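Local structure of carnitinyl-CoA dehydratase (Mycobacterium avium, 3R0O) at residues K108-A113 and L127-V132. The protein probably catalyses the reversible dehydration of carnitinyl-CoA to crotonobetainyl-CoA, as a member of the enoyl-CoA hydratase/isomerase (crotonase) family. Residues are numbered along the deposited sequence; the frame is centred on the assembly and turned at random.
Sequences KPTIAA and LASDLV. With EDO (1,2-ethanediol), chain D.
Pro-109 meets Asp-130 where two parallel strands begin: its CA lies 3.3 Å from Asp-130 OD2. Proline suits this place because its nitrogen carries no hydrogen to be paired and its ring keeps the chain extended as it enters the strand. The next residue, Thr-110, takes part in most of the hydrogen bonds across the contact. Thr-110 N donates to Asp-130 OD2 (2.8 Å), approaching the anti side of the carboxylate, 27° out of its plane. In return, Asp-130 N reaches Thr-110 OG1 at 3.1 Å, while Thr-110 O receives Leu-131 N at 3.2 Å, nearly head-on and in the carbonyl plane. With chi1 at 54°, OG1 sits between its own backbone N and carbonyl carbon, facing the turn after helix 121-128. There Thr-110 OG1 also bonds O2 of an ethanediol, probably from the crystallisation liquor, at 2.7 Å. Aspartate fits opposite because its short side chain returns to the amide that precedes the first strand bridge; Lys-221 forms a salt bridge with OD2, which probably offsets the buried negative charge, and Tyr-225 bonds OD1. Ile-111 pairs with Leu-131, and CG1 of the isoleucine packs against the leucine CB at 4.1 Å, a branched side chain covering one face of the sheet. On the other face, Ala-112 is small enough for its CB to come against Ser-129 OG (3.6 Å), which Tyr-101 and Leu-125 O hold; Lys-166 of a second subunit bonds Ser-129 O. Ala-112 N donates to Leu-131 O (2.9 Å), continuing the parallel pairing toward Val-132. Strands 110-114 and 131-135 are thus neighbours in the crotonase-fold sheet, joined by a crossover that includes helix 121-128. Strand 62-67 flanks the first strand, and helix 198-210 covers the Ile-111 and Leu-131 face.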
loop_
_atom_site.group_PDB
_atom_site.type_symbol
_atom_site.label_atom_id
_atom_site.label_comp_id
_atom_site.label_asym_id
_atom_site.label_seq_id
_atom_site.Cartn_x
_atom_site.Cartn_y
_atom_site.Cartn_z
ATOM N N LYS A 108 15.929 -16.480 4.890
ATOM C CA LYS A 108 15.422 -16.704 6.242
ATOM C C LYS A 108 14.659 -15.471 6.747
ATOM O O LYS A 108 15.074 -14.341 6.507
ATOM C CB LYS A 108 16.587 -17.038 7.191
ATOM C CG LYS A 108 17.654 -17.985 6.607
ATOM C CD LYS A 108 17.055 -19.328 6.141
ATOM C CE LYS A 108 18.085 -20.121 5.281
ATOM N NZ LYS A 108 19.098 -20.773 6.133
ATOM N N PRO A 109 13.508 -15.679 7.416
ATOM C CA PRO A 109 12.763 -14.522 7.945
ATOM C C PRO A 109 13.545 -13.780 9.023
ATOM O O PRO A 109 14.253 -14.396 9.834
ATOM C CB PRO A 109 11.507 -15.159 8.559
ATOM C CG PRO A 109 11.325 -16.360 7.841
ATOM C CD PRO A 109 12.730 -16.920 7.573
ATOM N N THR A 110 13.455 -12.461 8.998
ATOM C CA THR A 110 14.196 -11.653 9.947
ATOM C C THR A 110 13.193 -10.900 10.799
ATOM O O THR A 110 12.186 -10.401 10.292
ATOM C CB THR A 110 15.112 -10.658 9.239
ATOM O OG1 THR A 110 14.337 -9.884 8.307
ATOM C CG2 THR A 110 16.265 -11.397 8.471
ATOM N N ILE A 111 13.473 -10.823 12.091
ATOM C CA ILE A 111 12.597 -10.140 13.034
ATOM C C ILE A 111 13.413 -9.087 13.767
ATOM O O ILE A 111 14.397 -9.430 14.436
ATOM C CB ILE A 111 12.016 -11.135 14.066
ATOM C CG1 ILE A 111 11.136 -12.185 13.365
ATOM C CG2 ILE A 111 11.175 -10.401 15.150
ATOM C CD1 ILE A 111 10.875 -13.431 14.251
ATOM N N ALA A 112 13.044 -7.810 13.642
ATOM C CA ALA A 112 13.712 -6.803 14.476
ATOM C C ALA A 112 13.037 -6.768 15.851
ATOM O O ALA A 112 11.822 -6.538 15.964
ATOM C CB ALA A 112 13.697 -5.406 13.809
ATOM N N ALA A 113 13.834 -7.004 16.897
ATOM C CA ALA A 113 13.354 -6.940 18.260
ATOM C C ALA A 113 13.813 -5.595 18.796
ATOM O O ALA A 113 14.955 -5.447 19.258
ATOM C CB ALA A 113 13.923 -8.105 19.072
ATOM N N LEU A 127 12.691 -1.287 9.065
ATOM C CA LEU A 127 12.043 -1.294 7.742
ATOM C C LEU A 127 12.564 -2.395 6.817
ATOM O O LEU A 127 11.805 -2.944 6.009
ATOM C CB LEU A 127 12.162 0.074 7.043
ATOM C CG LEU A 127 11.337 1.166 7.729
ATOM C CD1 LEU A 127 11.928 2.543 7.418
ATOM C CD2 LEU A 127 9.883 1.109 7.305
ATOM N N ALA A 128 13.849 -2.704 6.937
ATOM C CA ALA A 128 14.480 -3.732 6.132
ATOM C C ALA A 128 14.111 -5.133 6.633
ATOM O O ALA A 128 14.221 -6.111 5.885
ATOM C CB ALA A 128 16.027 -3.543 6.165
ATOM N N SER A 129 13.659 -5.236 7.884
ATOM C CA SER A 129 13.341 -6.551 8.487
ATOM C C SER A 129 11.959 -7.014 8.022
ATOM O O SER A 129 11.188 -6.207 7.509
ATOM C CB SER A 129 13.419 -6.459 10.019
ATOM O OG SER A 129 14.716 -6.026 10.427
ATOM N N ASP A 130 11.666 -8.312 8.112
ATOM C CA ASP A 130 10.364 -8.815 7.706
ATOM C C ASP A 130 9.239 -8.485 8.713
ATOM O O ASP A 130 8.102 -8.182 8.319
ATOM C CB ASP A 130 10.440 -10.313 7.467
ATOM C CG ASP A 130 11.449 -10.654 6.380
ATOM O OD1 ASP A 130 11.446 -9.938 5.347
ATOM O OD2 ASP A 130 12.247 -11.594 6.570
ATOM N N LEU A 131 9.574 -8.581 9.994
ATOM C CA LEU A 131 8.631 -8.462 11.081
ATOM C C LEU A 131 9.271 -7.593 12.178
ATOM O O LEU A 131 10.505 -7.480 12.263
ATOM C CB LEU A 131 8.307 -9.873 11.596
ATOM C CG LEU A 131 7.675 -10.814 10.542
ATOM C CD1 LEU A 131 7.680 -12.262 10.984
ATOM C CD2 LEU A 131 6.256 -10.381 10.229
ATOM N N VAL A 132 8.443 -6.961 13.001
ATOM C CA VAL A 132 8.964 -6.093 14.064
ATOM C C VAL A 132 8.191 -6.230 15.364
ATOM O O VAL A 132 6.963 -6.139 15.351
ATOM C CB VAL A 132 8.974 -4.577 13.657
ATOM C CG1 VAL A 132 9.501 -3.729 14.829
ATOM C CG2 VAL A 132 9.813 -4.342 12.411
HETATM C C1 EDO D . 18.262 -8.318 6.265
HETATM O O1 EDO D . 18.201 -9.601 5.635
HETATM C C2 EDO D . 16.905 -7.630 6.193
HETATM O O2 EDO D . 15.866 -8.597 6.431
#